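PDB 2R91: 2-Keto-3-deoxy-(6-phospho-)gluconate aldolase from Thermoproteus tenax, which is an aldolase of the dihydrodipicolinate synthetase family, built on a TIM barrel followed by further helices and assembled from four chains. Local coordinates for residues Leu181-Ala184 / Ser185-Arg189; Arg219-Ser222 / Leu223-Leu227; Asn27-Ser30 / Lys31-Val35; Glu229-Glu232 / Ser233-Ile237. All coordinates share one frame; numbering follows the deposited sequence.

Interaction 1: Leu181-Ala184 / Ser185-Arg189; sequences LVFA and SFAVR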
ATOM      1  N   LEU A 181      -8.966   4.701  18.779  1.00 17.41           N
ATOM      2  CA  LEU A 181      -8.043   5.650  19.435  1.00 17.78           C
ATOM      3  C   LEU A 181      -8.696   6.675  20.386  1.00 18.16           C
ATOM      4  O   LEU A 181      -8.075   7.691  20.730  1.00 19.76           O
ATOM      5  CB  LEU A 181      -7.156   6.384  18.407  1.00 16.76           C
ATOM      6  CG  LEU A 181      -6.147   5.536  17.622  1.00 16.54           C
ATOM      7  CD1 LEU A 181      -5.478   6.327  16.486  1.00 17.37           C
ATOM      8  CD2 LEU A 181      -5.082   4.949  18.622  1.00 16.37           C
ATOM      9  N   VAL A 182      -9.931   6.433  20.814  1.00 17.92           N
ATOM     10  CA  VAL A 182     -10.599   7.375  21.735  1.00 18.46           C
ATOM     11  C   VAL A 182      -9.837   7.533  23.061  1.00 19.19           C
ATOM     12  O   VAL A 182      -9.490   8.631  23.493  1.00 17.18           O
ATOM     13  CB  VAL A 182     -12.052   6.950  21.998  1.00 19.35           C
ATOM     14  CG1 VAL A 182     -12.673   7.788  23.125  1.00 19.08           C
ATOM     15  CG2 VAL A 182     -12.904   7.110  20.671  1.00 19.02           C
ATOM     16  N   PHE A 183      -9.601   6.401  23.709  1.00 19.16           N
ATOM     17  CA  PHE A 183      -8.768   6.358  24.907  1.00 18.92           C
ATOM     18  C   PHE A 183      -7.431   7.064  24.682  1.00 18.23           C
ATOM     19  O   PHE A 183      -7.100   8.025  25.381  1.00 18.79           O
ATOM     20  CB  PHE A 183      -8.631   4.882  25.338  1.00 20.20           C
ATOM     21  CG  PHE A 183      -7.443   4.584  26.199  1.00 21.69           C
ATOM     22  CD1 PHE A 183      -7.133   5.379  27.297  1.00 21.36           C
ATOM     23  CD2 PHE A 183      -6.677   3.444  25.945  1.00 22.37           C
ATOM     24  CE1 PHE A 183      -6.015   5.075  28.117  1.00 22.37           C
ATOM     25  CE2 PHE A 183      -5.567   3.124  26.760  1.00 22.07           C
ATOM     26  CZ  PHE A 183      -5.250   3.914  27.830  1.00 21.77           C
ATOM     27  N   ALA A 184      -6.672   6.621  23.690  1.00 16.87           N
ATOM     28  CA  ALA A 184      -5.367   7.188  23.410  1.00 17.99           C
ATOM     29  C   ALA A 184      -5.389   8.703  23.136  1.00 18.53           C
ATOM     30  O   ALA A 184      -4.521   9.446  23.612  1.00 17.25           O
ATOM     31  CB  ALA A 184      -4.715   6.453  22.253  1.00 16.90           C
ATOM     32  N   SER A 185      -6.377   9.160  22.365  1.00 17.23           N
ATOM     33  CA  SER A 185      -6.533  10.616  22.115  1.00 17.52           C
ATOM     34  C   SER A 185      -6.696  11.440  23.398  1.00 17.00           C
ATOM     35  O   SER A 185      -6.095  12.489  23.544  1.00 19.70           O
ATOM     36  CB  SER A 185      -7.760  10.852  21.214  1.00 16.81           C
ATOM     37  OG  SER A 185      -7.579  10.211  19.973  1.00 17.86           O
ATOM     38  N   PHE A 186      -7.567  11.012  24.299  1.00 19.09           N
ATOM     39  CA  PHE A 186      -7.691  11.722  25.588  1.00 18.83           C
ATOM     40  C   PHE A 186      -6.397  11.649  26.414  1.00 20.39           C
ATOM     41  O   PHE A 186      -5.949  12.646  27.018  1.00 20.00           O
ATOM     42  CB  PHE A 186      -8.877  11.187  26.363  1.00 18.82           C
ATOM     43  CG  PHE A 186     -10.222  11.500  25.716  1.00 18.76           C
ATOM     44  CD1 PHE A 186     -10.512  12.786  25.248  1.00 19.70           C
ATOM     45  CD2 PHE A 186     -11.190  10.515  25.607  1.00 18.25           C
ATOM     46  CE1 PHE A 186     -11.777  13.067  24.651  1.00 17.82           C
ATOM     47  CE2 PHE A 186     -12.437  10.778  25.022  1.00 18.80           C
ATOM     48  CZ  PHE A 186     -12.721  12.062  24.555  1.00 18.89           C
ATOM     49  N   ALA A 187      -5.788  10.467  26.418  1.00 20.15           N
ATOM     50  CA  ALA A 187      -4.510  10.252  27.140  1.00 20.29           C
ATOM     51  C   ALA A 187      -3.391  11.188  26.685  1.00 21.35           C
ATOM     52  O   ALA A 187      -2.568  11.671  27.499  1.00 22.50           O
ATOM     53  CB  ALA A 187      -4.090   8.807  26.981  1.00 19.86           C
ATOM     54  N   VAL A 188      -3.331  11.469  25.389  1.00 20.25           N
ATOM     55  CA  VAL A 188      -2.276  12.349  24.903  1.00 20.05           C
ATOM     56  C   VAL A 188      -2.752  13.798  24.835  1.00 20.78           C
ATOM     57  O   VAL A 188      -2.008  14.680  24.392  1.00 22.89           O
ATOM     58  CB  VAL A 188      -1.650  11.906  23.539  1.00 19.62           C
ATOM     59  CG1 VAL A 188      -1.023  10.504  23.634  1.00 20.28           C
ATOM     60  CG2 VAL A 188      -2.684  12.002  22.369  1.00 20.07           C
ATOM     61  N   ARG A 189      -3.967  14.043  25.303  1.00 21.34           N
ATOM     62  CA  ARG A 189      -4.558  15.393  25.294  1.00 22.79           C
ATOM     63  C   ARG A 189      -4.623  16.057  23.914  1.00 22.28           C
ATOM     64  O   ARG A 189      -4.179  17.208  23.716  1.00 21.56           O
ATOM     65  CB  ARG A 189      -3.898  16.332  26.347  1.00 24.88           C
ATOM     66  CG  ARG A 189      -3.933  15.718  27.737  1.00 28.87           C
ATOM     67  CD  ARG A 189      -3.779  16.740  28.855  1.00 34.56           C
ATOM     68  NE  ARG A 189      -4.002  16.093  30.153  1.00 38.93           N
ATOM     69  CZ  ARG A 189      -3.595  16.581  31.331  1.00 40.67           C
ATOM     70  NH1 ARG A 189      -2.935  17.745  31.390  1.00 41.50           N
ATOM     71  NH2 ARG A 189      -3.850  15.906  32.452  1.00 40.65           N
TER

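Interaction 2: Arg219-Ser222 / Leu223-Leu227; sequences RARS and LQFLL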
ATOM      1  N   ARG A 219      -9.468   1.465  33.657  1.00 24.21           N
ATOM      2  CA  ARG A 219     -10.892   1.516  33.287  1.00 25.34           C
ATOM      3  C   ARG A 219     -11.083   2.056  31.837  1.00 22.31           C
ATOM      4  O   ARG A 219     -11.885   1.526  31.051  1.00 21.86           O
ATOM      5  CB  ARG A 219     -11.697   2.382  34.279  1.00 25.97           C
ATOM      6  CG  ARG A 219     -13.120   2.675  33.795  1.00 28.25           C
ATOM      7  CD  ARG A 219     -14.015   3.271  34.893  1.00 29.92           C
ATOM      8  NE  ARG A 219     -15.384   3.503  34.420  1.00 32.75           N
ATOM      9  CZ  ARG A 219     -16.357   2.593  34.420  1.00 35.22           C
ATOM     10  NH1 ARG A 219     -16.141   1.358  34.866  1.00 35.88           N
ATOM     11  NH2 ARG A 219     -17.558   2.912  33.954  1.00 35.72           N
ATOM     12  N   ALA A 220     -10.383   3.132  31.521  1.00 19.84           N
ATOM     13  CA  ALA A 220     -10.435   3.740  30.167  1.00 21.82           C
ATOM     14  C   ALA A 220     -10.062   2.714  29.106  1.00 21.81           C
ATOM     15  O   ALA A 220     -10.748   2.564  28.086  1.00 18.88           O
ATOM     16  CB  ALA A 220      -9.473   4.918  30.070  1.00 20.66           C
ATOM     17  N   ARG A 221      -8.944   2.012  29.343  1.00 21.53           N
ATOM     18  CA  ARG A 221      -8.502   0.991  28.418  1.00 22.17           C
ATOM     19  C   ARG A 221      -9.496  -0.163  28.304  1.00 22.15           C
ATOM     20  O   ARG A 221      -9.752  -0.676  27.223  1.00 20.68           O
ATOM     21  CB  ARG A 221      -7.128   0.448  28.838  1.00 24.93           C
ATOM     22  CG  ARG A 221      -6.507  -0.481  27.806  1.00 27.77           C
ATOM     23  CD  ARG A 221      -5.013  -0.646  28.111  1.00 31.00           C
ATOM     24  NE  ARG A 221      -4.814  -1.340  29.378  1.00 33.42           N
ATOM     25  CZ  ARG A 221      -3.759  -1.159  30.175  1.00 35.92           C
ATOM     26  NH1 ARG A 221      -2.792  -0.304  29.852  1.00 37.04           N
ATOM     27  NH2 ARG A 221      -3.657  -1.858  31.289  1.00 36.89           N
ATOM     28  N   SER A 222     -10.057  -0.586  29.427  1.00 21.53           N
ATOM     29  CA  SER A 222     -11.058  -1.631  29.404  1.00 23.30           C
ATOM     30  C   SER A 222     -12.323  -1.245  28.608  1.00 21.88           C
ATOM     31  O   SER A 222     -12.851  -2.055  27.843  1.00 20.90           O
ATOM     32  CB  SER A 222     -11.466  -1.998  30.825  1.00 25.75           C
ATOM     33  OG  SER A 222     -12.510  -2.962  30.757  1.00 29.36           O
ATOM     34  N   LEU A 223     -12.819  -0.029  28.829  1.00 19.26           N
ATOM     35  CA  LEU A 223     -13.949   0.498  28.051  1.00 19.54           C
ATOM     36  C   LEU A 223     -13.594   0.541  26.557  1.00 17.43           C
ATOM     37  O   LEU A 223     -14.387   0.135  25.728  1.00 18.14           O
ATOM     38  CB  LEU A 223     -14.325   1.909  28.543  1.00 18.96           C
ATOM     39  CG  LEU A 223     -14.936   1.955  29.954  1.00 20.61           C
ATOM     40  CD1 LEU A 223     -15.185   3.381  30.363  1.00 21.53           C
ATOM     41  CD2 LEU A 223     -16.223   1.134  30.004  1.00 21.23           C
ATOM     42  N   GLN A 224     -12.406   1.042  26.239  1.00 17.94           N
ATOM     43  CA  GLN A 224     -11.909   1.013  24.853  1.00 17.97           C
ATOM     44  C   GLN A 224     -11.951  -0.368  24.200  1.00 19.37           C
ATOM     45  O   GLN A 224     -12.365  -0.528  23.027  1.00 18.59           O
ATOM     46  CB  GLN A 224     -10.498   1.586  24.772  1.00 18.30           C
ATOM     47  CG  GLN A 224      -9.922   1.593  23.319  1.00 18.57           C
ATOM     48  CD  GLN A 224     -10.659   2.588  22.427  1.00 20.04           C
ATOM     49  OE1 GLN A 224     -11.431   2.212  21.532  1.00 22.28           O
ATOM     50  NE2 GLN A 224     -10.434   3.843  22.676  1.00 18.89           N
ATOM     51  N   PHE A 225     -11.519  -1.387  24.934  1.00 19.58           N
ATOM     52  CA  PHE A 225     -11.472  -2.720  24.358  1.00 19.00           C
ATOM     53  C   PHE A 225     -12.888  -3.250  24.120  1.00 19.08           C
ATOM     54  O   PHE A 225     -13.151  -3.930  23.129  1.00 17.55           O
ATOM     55  CB  PHE A 225     -10.689  -3.680  25.276  1.00 20.66           C
ATOM     56  CG  PHE A 225      -9.193  -3.445  25.282  1.00 21.41           C
ATOM     57  CD1 PHE A 225      -8.558  -2.795  24.217  1.00 21.06           C
ATOM     58  CD2 PHE A 225      -8.407  -3.916  26.354  1.00 21.16           C
ATOM     59  CE1 PHE A 225      -7.148  -2.580  24.228  1.00 21.99           C
ATOM     60  CE2 PHE A 225      -7.021  -3.715  26.373  1.00 20.30           C
ATOM     61  CZ  PHE A 225      -6.389  -3.057  25.307  1.00 21.16           C
ATOM     62  N   LEU A 226     -13.798  -2.935  25.031  1.00 19.61           N
ATOM     63  CA  LEU A 226     -15.204  -3.289  24.837  1.00 21.16           C
ATOM     64  C   LEU A 226     -15.774  -2.646  23.564  1.00 19.41           C
ATOM     65  O   LEU A 226     -16.476  -3.285  22.785  1.00 19.22           O
ATOM     66  CB  LEU A 226     -16.012  -2.828  26.042  1.00 23.83           C
ATOM     67  CG  LEU A 226     -17.325  -3.554  26.235  1.00 29.07           C
ATOM     68  CD1 LEU A 226     -17.043  -5.086  26.615  1.00 30.65           C
ATOM     69  CD2 LEU A 226     -18.135  -2.853  27.302  1.00 30.21           C
ATOM     70  N   LEU A 227     -15.479  -1.368  23.376  1.00 19.68           N
ATOM     71  CA  LEU A 227     -15.855  -0.657  22.138  1.00 19.05           C
ATOM     72  C   LEU A 227     -15.260  -1.312  20.887  1.00 18.45           C
ATOM     73  O   LEU A 227     -15.965  -1.509  19.881  1.00 17.35           O
ATOM     74  CB  LEU A 227     -15.391   0.807  22.214  1.00 19.02           C
ATOM     75  CG  LEU A 227     -15.625   1.648  20.924  1.00 20.00           C
ATOM     76  CD1 LEU A 227     -17.118   1.623  20.514  1.00 20.70           C
ATOM     77  CD2 LEU A 227     -15.114   3.084  21.089  1.00 19.99           C
TER

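Interaction 3: Asn27-Ser30 / Lys31-Val35; sequences NITS and KGVDV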
ATOM      1  N   ASN A  27     -30.796  13.317  21.813  1.00 24.58           N
ATOM      2  CA  ASN A  27     -30.367  12.225  22.699  1.00 24.31           C
ATOM      3  C   ASN A  27     -28.851  12.209  22.917  1.00 22.77           C
ATOM      4  O   ASN A  27     -28.353  12.255  24.052  1.00 21.78           O
ATOM      5  CB  ASN A  27     -30.814  10.864  22.163  1.00 24.35           C
ATOM      6  CG  ASN A  27     -30.320   9.713  23.036  1.00 25.60           C
ATOM      7  OD1 ASN A  27     -30.664   9.644  24.213  1.00 26.09           O
ATOM      8  ND2 ASN A  27     -29.481   8.832  22.478  1.00 23.55           N
ATOM      9  N   ILE A  28     -28.082  12.168  21.836  1.00 21.24           N
ATOM     10  CA  ILE A  28     -26.641  11.995  22.050  1.00 19.17           C
ATOM     11  C   ILE A  28     -25.998  13.219  22.701  1.00 20.92           C
ATOM     12  O   ILE A  28     -25.053  13.099  23.471  1.00 19.51           O
ATOM     13  CB  ILE A  28     -25.910  11.519  20.757  1.00 18.87           C
ATOM     14  CG1 ILE A  28     -25.794  12.663  19.727  1.00 17.65           C
ATOM     15  CG2 ILE A  28     -26.641  10.292  20.178  1.00 17.32           C
ATOM     16  CD1 ILE A  28     -25.236  12.203  18.323  1.00 17.79           C
ATOM     17  N   THR A  29     -26.497  14.418  22.422  1.00 21.14           N
ATOM     18  CA  THR A  29     -25.922  15.586  23.095  1.00 22.35           C
ATOM     19  C   THR A  29     -26.314  15.585  24.593  1.00 24.70           C
ATOM     20  O   THR A  29     -25.594  16.126  25.421  1.00 26.73           O
ATOM     21  CB  THR A  29     -26.318  16.940  22.425  1.00 23.12           C
ATOM     22  OG1 THR A  29     -27.734  17.009  22.346  1.00 23.88           O
ATOM     23  CG2 THR A  29     -25.750  17.041  20.991  1.00 20.85           C
ATOM     24  N   SER A  30     -27.433  14.961  24.944  1.00 25.14           N
ATOM     25  CA  SER A  30     -27.765  14.805  26.359  1.00 27.12           C
ATOM     26  C   SER A  30     -26.830  13.823  27.097  1.00 28.06           C
ATOM     27  O   SER A  30     -26.727  13.844  28.332  1.00 27.25           O
ATOM     28  CB  SER A  30     -29.212  14.372  26.550  1.00 27.88           C
ATOM     29  OG  SER A  30     -29.357  12.968  26.381  1.00 30.04           O
ATOM     30  N   LYS A  31     -26.161  12.963  26.329  1.00 27.15           N
ATOM     31  CA  LYS A  31     -25.340  11.900  26.881  1.00 27.01           C
ATOM     32  C   LYS A  31     -23.856  12.166  26.751  1.00 27.09           C
ATOM     33  O   LYS A  31     -23.052  11.251  26.919  1.00 28.22           O
ATOM     34  CB  LYS A  31     -25.707  10.562  26.242  1.00 26.99           C
ATOM     35  CG  LYS A  31     -27.082  10.083  26.672  1.00 29.14           C
ATOM     36  CD  LYS A  31     -27.367   8.665  26.267  1.00 30.91           C
ATOM     37  CE  LYS A  31     -28.770   8.287  26.640  1.00 32.29           C
ATOM     38  NZ  LYS A  31     -29.030   6.853  26.380  1.00 34.93           N
ATOM     39  N   GLY A  32     -23.481  13.410  26.461  1.00 25.87           N
ATOM     40  CA  GLY A  32     -22.065  13.782  26.460  1.00 24.37           C
ATOM     41  C   GLY A  32     -21.436  14.292  25.162  1.00 22.58           C
ATOM     42  O   GLY A  32     -20.271  14.705  25.149  1.00 22.41           O
ATOM     43  N   VAL A  33     -22.168  14.232  24.058  1.00 20.90           N
ATOM     44  CA  VAL A  33     -21.640  14.797  22.811  1.00 19.74           C
ATOM     45  C   VAL A  33     -21.646  16.331  22.939  1.00 20.36           C
ATOM     46  O   VAL A  33     -22.690  16.929  23.228  1.00 19.12           O
ATOM     47  CB  VAL A  33     -22.441  14.353  21.564  1.00 19.29           C
ATOM     48  CG1 VAL A  33     -21.923  15.073  20.298  1.00 19.02           C
ATOM     49  CG2 VAL A  33     -22.363  12.811  21.394  1.00 16.76           C
ATOM     50  N   ASP A  34     -20.483  16.929  22.728  1.00 19.98           N
ATOM     51  CA  ASP A  34     -20.283  18.372  22.847  1.00 22.06           C
ATOM     52  C   ASP A  34     -20.597  19.120  21.544  1.00 22.97           C
ATOM     53  O   ASP A  34     -21.089  20.259  21.581  1.00 22.40           O
ATOM     54  CB  ASP A  34     -18.843  18.672  23.249  1.00 22.02           C
ATOM     55  CG  ASP A  34     -18.485  18.090  24.626  1.00 23.86           C
ATOM     56  OD1 ASP A  34     -19.180  18.457  25.606  1.00 23.50           O
ATOM     57  OD2 ASP A  34     -17.546  17.248  24.721  1.00 20.13           O
ATOM     58  N   VAL A  35     -20.247  18.508  20.416  1.00 21.42           N
ATOM     59  CA  VAL A  35     -20.278  19.182  19.103  1.00 19.98           C
ATOM     60  C   VAL A  35     -20.839  18.161  18.104  1.00 20.26           C
ATOM     61  O   VAL A  35     -20.516  16.977  18.187  1.00 18.85           O
ATOM     62  CB  VAL A  35     -18.846  19.587  18.632  1.00 20.14           C
ATOM     63  CG1 VAL A  35     -18.867  20.283  17.212  1.00 21.04           C
ATOM     64  CG2 VAL A  35     -18.092  20.513  19.661  1.00 20.13           C
TER

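Interaction 4: Glu229-Glu232 / Ser233-Ile237; sequences EIVE and SARHI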
ATOM      1  N   GLU A 229     -14.496  -4.404  20.367  1.00 20.11           N
ATOM      2  CA  GLU A 229     -15.201  -5.653  20.070  1.00 22.78           C
ATOM      3  C   GLU A 229     -16.491  -5.368  19.327  1.00 20.51           C
ATOM      4  O   GLU A 229     -16.881  -6.103  18.433  1.00 18.51           O
ATOM      5  CB  GLU A 229     -15.577  -6.363  21.360  1.00 24.71           C
ATOM      6  CG  GLU A 229     -14.383  -6.882  22.157  1.00 30.15           C
ATOM      7  CD  GLU A 229     -14.801  -7.546  23.489  1.00 31.65           C
ATOM      8  OE1 GLU A 229     -16.018  -7.909  23.662  1.00 33.71           O
ATOM      9  OE2 GLU A 229     -13.895  -7.696  24.351  1.00 35.75           O
ATOM     10  N   ILE A 230     -17.159  -4.292  19.726  1.00 19.64           N
ATOM     11  CA  ILE A 230     -18.433  -3.906  19.089  1.00 18.22           C
ATOM     12  C   ILE A 230     -18.172  -3.432  17.666  1.00 17.53           C
ATOM     13  O   ILE A 230     -18.820  -3.876  16.728  1.00 18.21           O
ATOM     14  CB  ILE A 230     -19.159  -2.823  19.941  1.00 17.48           C
ATOM     15  CG1 ILE A 230     -19.694  -3.446  21.247  1.00 18.49           C
ATOM     16  CG2 ILE A 230     -20.319  -2.180  19.127  1.00 19.11           C
ATOM     17  CD1 ILE A 230     -20.037  -2.410  22.358  1.00 19.38           C
ATOM     18  N   VAL A 231     -17.211  -2.531  17.502  1.00 18.49           N
ATOM     19  CA  VAL A 231     -16.776  -2.103  16.163  1.00 21.10           C
ATOM     20  C   VAL A 231     -16.389  -3.277  15.223  1.00 22.42           C
ATOM     21  O   VAL A 231     -16.805  -3.335  14.041  1.00 22.02           O
ATOM     22  CB  VAL A 231     -15.597  -1.118  16.283  1.00 20.78           C
ATOM     23  CG1 VAL A 231     -15.001  -0.764  14.913  1.00 20.51           C
ATOM     24  CG2 VAL A 231     -16.070   0.164  17.026  1.00 20.30           C
ATOM     25  N   GLU A 232     -15.602  -4.206  15.762  1.00 21.20           N
ATOM     26  CA  GLU A 232     -15.191  -5.396  15.031  1.00 22.78           C
ATOM     27  C   GLU A 232     -16.381  -6.202  14.511  1.00 21.54           C
ATOM     28  O   GLU A 232     -16.387  -6.595  13.354  1.00 20.88           O
ATOM     29  CB  GLU A 232     -14.250  -6.252  15.909  1.00 25.65           C
ATOM     30  CG  GLU A 232     -12.828  -5.722  15.885  1.00 30.54           C
ATOM     31  CD  GLU A 232     -11.972  -6.152  17.080  1.00 33.28           C
ATOM     32  OE1 GLU A 232     -12.304  -7.155  17.748  1.00 33.53           O
ATOM     33  OE2 GLU A 232     -10.956  -5.445  17.337  1.00 35.77           O
ATOM     34  N   SER A 233     -17.391  -6.443  15.343  1.00 20.69           N
ATOM     35  CA  SER A 233     -18.571  -7.171  14.862  1.00 22.47           C
ATOM     36  C   SER A 233     -19.288  -6.395  13.743  1.00 22.46           C
ATOM     37  O   SER A 233     -19.711  -6.989  12.738  1.00 22.26           O
ATOM     38  CB  SER A 233     -19.571  -7.450  15.985  1.00 22.86           C
ATOM     39  OG  SER A 233     -19.009  -8.305  16.971  1.00 25.15           O
ATOM     40  N   ALA A 234     -19.403  -5.080  13.923  1.00 20.34           N
ATOM     41  CA  ALA A 234     -20.103  -4.216  12.956  1.00 21.33           C
ATOM     42  C   ALA A 234     -19.384  -4.153  11.613  1.00 21.31           C
ATOM     43  O   ALA A 234     -20.000  -4.157  10.569  1.00 21.03           O
ATOM     44  CB  ALA A 234     -20.277  -2.805  13.545  1.00 19.35           C
ATOM     45  N   ARG A 235     -18.067  -4.104  11.651  1.00 23.41           N
ATOM     46  CA  ARG A 235     -17.271  -4.042  10.430  1.00 26.86           C
ATOM     47  C   ARG A 235     -17.501  -5.283   9.610  1.00 26.67           C
ATOM     48  O   ARG A 235     -17.407  -5.270   8.391  1.00 25.10           O
ATOM     49  CB  ARG A 235     -15.782  -3.925  10.747  1.00 28.57           C
ATOM     50  CG  ARG A 235     -15.334  -2.585  11.331  1.00 32.58           C
ATOM     51  CD  ARG A 235     -13.862  -2.451  11.018  1.00 36.32           C
ATOM     52  NE  ARG A 235     -13.069  -1.482  11.778  1.00 40.45           N
ATOM     53  CZ  ARG A 235     -13.219  -0.156  11.763  1.00 42.86           C
ATOM     54  NH1 ARG A 235     -14.231   0.449  11.090  1.00 43.78           N
ATOM     55  NH2 ARG A 235     -12.364   0.582  12.476  1.00 43.14           N
ATOM     56  N   HIS A 236     -17.805  -6.370  10.300  1.00 28.84           N
ATOM     57  CA  HIS A 236     -18.008  -7.631   9.632  1.00 31.60           C
ATOM     58  C   HIS A 236     -19.190  -7.582   8.634  1.00 31.38           C
ATOM     59  O   HIS A 236     -19.116  -8.189   7.565  1.00 30.68           O
ATOM     60  CB  HIS A 236     -18.078  -8.787  10.677  1.00 34.99           C
ATOM     61  CG  HIS A 236     -17.985 -10.142  10.071  1.00 38.91           C
ATOM     62  ND1 HIS A 236     -18.971 -11.100  10.222  1.00 41.37           N
ATOM     63  CD2 HIS A 236     -17.038 -10.692   9.267  1.00 40.21           C
ATOM     64  CE1 HIS A 236     -18.636 -12.184   9.539  1.00 41.73           C
ATOM     65  NE2 HIS A 236     -17.472 -11.958   8.942  1.00 42.07           N
ATOM     66  N   ILE A 237     -20.260  -6.832   8.945  1.00 30.02           N
ATOM     67  CA  ILE A 237     -21.427  -6.762   8.032  1.00 27.69           C
ATOM     68  C   ILE A 237     -21.583  -5.493   7.203  1.00 26.81           C
ATOM     69  O   ILE A 237     -22.603  -5.324   6.524  1.00 27.27           O
ATOM     70  CB  ILE A 237     -22.769  -6.945   8.752  1.00 28.20           C
ATOM     71  CG1 ILE A 237     -22.833  -6.009   9.962  1.00 28.27           C
ATOM     72  CG2 ILE A 237     -23.056  -8.417   9.075  1.00 28.63           C
ATOM     73  CD1 ILE A 237     -24.124  -6.059  10.618  1.00 30.54           C
TER
HETATM   74  O   HOH W   1     -19.256  -7.636  19.641  1.00 31.25           O
HETATM   75  O   HOH W   2     -15.945  -8.692  18.185  1.00 31.98           O

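Interaction 1: Leu181-Ala184 / Ser185-Arg189
Leu181-Ala184 and Ser185-Arg189 meet through the i to i+4 contacts of one short, buried helix, 182-187, from the N-cap residue Leu181 to the turn that closes it. At the start, Leu181 O is gripped twice by a single residue: Ser185 N lies 2.8 Å and Ser185 OG 2.7 Å from Leu181 O. The two donors come from opposite faces of the carbonyl plane. OG is carried there because it stands beside its own backbone N (chi1 -61°), and serine suits this buried site because the helix itself satisfies its hydroxyl. One residue on, Val182 and Phe186 lie side by side and point the same way, with Val182 CG1 3.5 Å from Phe186 CE2.

The helix is the crossover between parallel strands 173-176 and 192-193, the last two of the eight-stranded TIM barrel. Val182 and Phe183 pack on helices 202-213 and 217-237, while Ala184 and, just past the helix, Val188 meet helix 159-168.

Small Ala187 fits beside Phe183, its CB 4.4 Å from Phe183 CE1, while its N donates to Phe183 O. Val188 N then bonds to Ala184 O at 2.9 Å. Arg189, with positive phi (56°), ends the helix in a Schellman motif, and its NH1 forms a salt bridge with Glu218 of the second subunit.

Interaction 2: Arg219-Ser222 / Leu223-Leu227
Arg221 and Phe225 carry the main side-chain contact of this turn near the start of helix 217-237, which lies beyond the TIM barrel and packs here on helices 182-187 and 202-213. The aliphatic part of the arginine does the touching. Its CG forms a CH-pi contact over the ring face, 4.0 Å from the centroid of Phe225 and 30° off the ring normal. CG lies anti to the backbone N (chi1 -172°), which brings it alongside the aromatic ring, and the chain then bends at chi3. Arg221 O also sits over a face of the Phe225 ring, displaced toward the rim.

A looser van der Waals contact joins Arg219 to Leu223. The extended arginine crosses the leucine at a slant, leaving Leu223 CD1 over one guanidinium face and 4.1 Å from Arg219 NE. Leucine suits this place, being buried and packed on Ile208 of helix 202-213.

Four successive i to i+4 backbone hydrogen bonds hold the turn, from Leu223 N to Arg219 O (2.9 Å) through Leu226 N to Ser222 O.

Since the methylenes of Arg221 supply the contact with Phe225, its charged end can serve elsewhere: NH1 makes weak hydrogen bonds to Val188 O and Arg189 O of the second subunit.

Interaction 3: Asn27-Ser30 / Lys31-Val35
Ile28 presents a flat carbonyl group approached from both faces by residues of 31-35: Lys31 N, 3.1 Å from Ile28 O, stands well above the plane, while Val33 N, 3.2 Å from Ile28 O, comes from the opposite face. The neighbouring carbonyl, Asn27 O, receives Ser30 OG in its plane and on a lone pair at 2.6 Å. The third flat group, the Asn27 carboxamide, has Lys31 CE 3.4 Å from OD1, and its ND2 bonds outward to Gln251 OE1 and Tyr253 OH.

Here helix 18-30 gives way to the loop leading into barrel strand 35-38. Val33 N reaches five residues back instead of four, and Gly32, with a phi of 119°, suits a backbone turn that would press a side chain against the preceding carbonyl. Thr29 CA makes a CA-H...O contact to Val33 O at 3.5 Å. Buried Ile28 and Val33 meet through Ile28 CG1 and Val33 CG2, 3.8 Å apart, and both also pack on Ala5 of strand 2-6.

Lys31 runs extended past Asn27 to hydrogen-bond Gln251 OE1 through NZ. Because Asn27 ND2 shares that acceptor, the two polar side chains are probably fixed together, helping tie the helix end to Gln251.

Interaction 4: Glu229-Glu232 / Ser233-Ile237
Val231, Ser233 and Glu232 lose the most surface to the contact between 229-232 and 233-237, each in a different way. Val231 provides a methyl: its CG1, set anti to the backbone N (chi1 174°), lies over the centre of one face of the Arg235 guanidinium and 3.7 Å from Arg235 CZ. The two side chains run side by side in the same direction, the arginine extended from CG to NE, and their backbones are joined by Arg235 N to Val231 O at 2.8 Å. Valine suits this place because its methyl can pack against the flat guanidinium face, leaving the polar rim available for other partners; Arg235 also forms a cation-pi pair with Tyr239.

All this happens on the long helix 217-237, one of the helices that follow the TIM barrel, as is usual in this family. Buried Ile230 and Ala234 pack on helix 239-251, and Ala234 N bonds to Ile230 O at 3.1 Å.

Ser233 bonds through its N to Glu229 O at 3.2 Å. Serine's short hydroxyl can share water with that carbonyl: one water donates to Glu229 O and lies 2.8 Å from Ser233 OG. A second water donates to Glu229 O and has a weak bond to the hydroxyl. Glu232 O accepts a weak hydrogen bond from His236 N, while the long acidic side chain suits a reach between chains: Glu232 OE1 forms a salt bridge with Arg167 NH2 of the second subunit.

How the interactions relate
Along the chain the order is interaction 3, 1, 2, 4. Interaction 3 leads into the second strand of the barrel, and interaction 1 lies on the crossover between its last two strands; their centres are 19 Å apart. Interactions 2 and 4 follow each other on helix 217-237, beyond the barrel, with centres 15 Å apart. Interactions 1 and 2, 12 Å apart, touch: Phe183 packs on Ala220 and Arg221, so that helix 217-237 packs directly on a barrel crossover. Interaction 3 stays clear of the other three and of other chains, whereas interactions 1, 2 and 4 all reach the second subunit, so helices 182-187 and 217-237 together help build that interface.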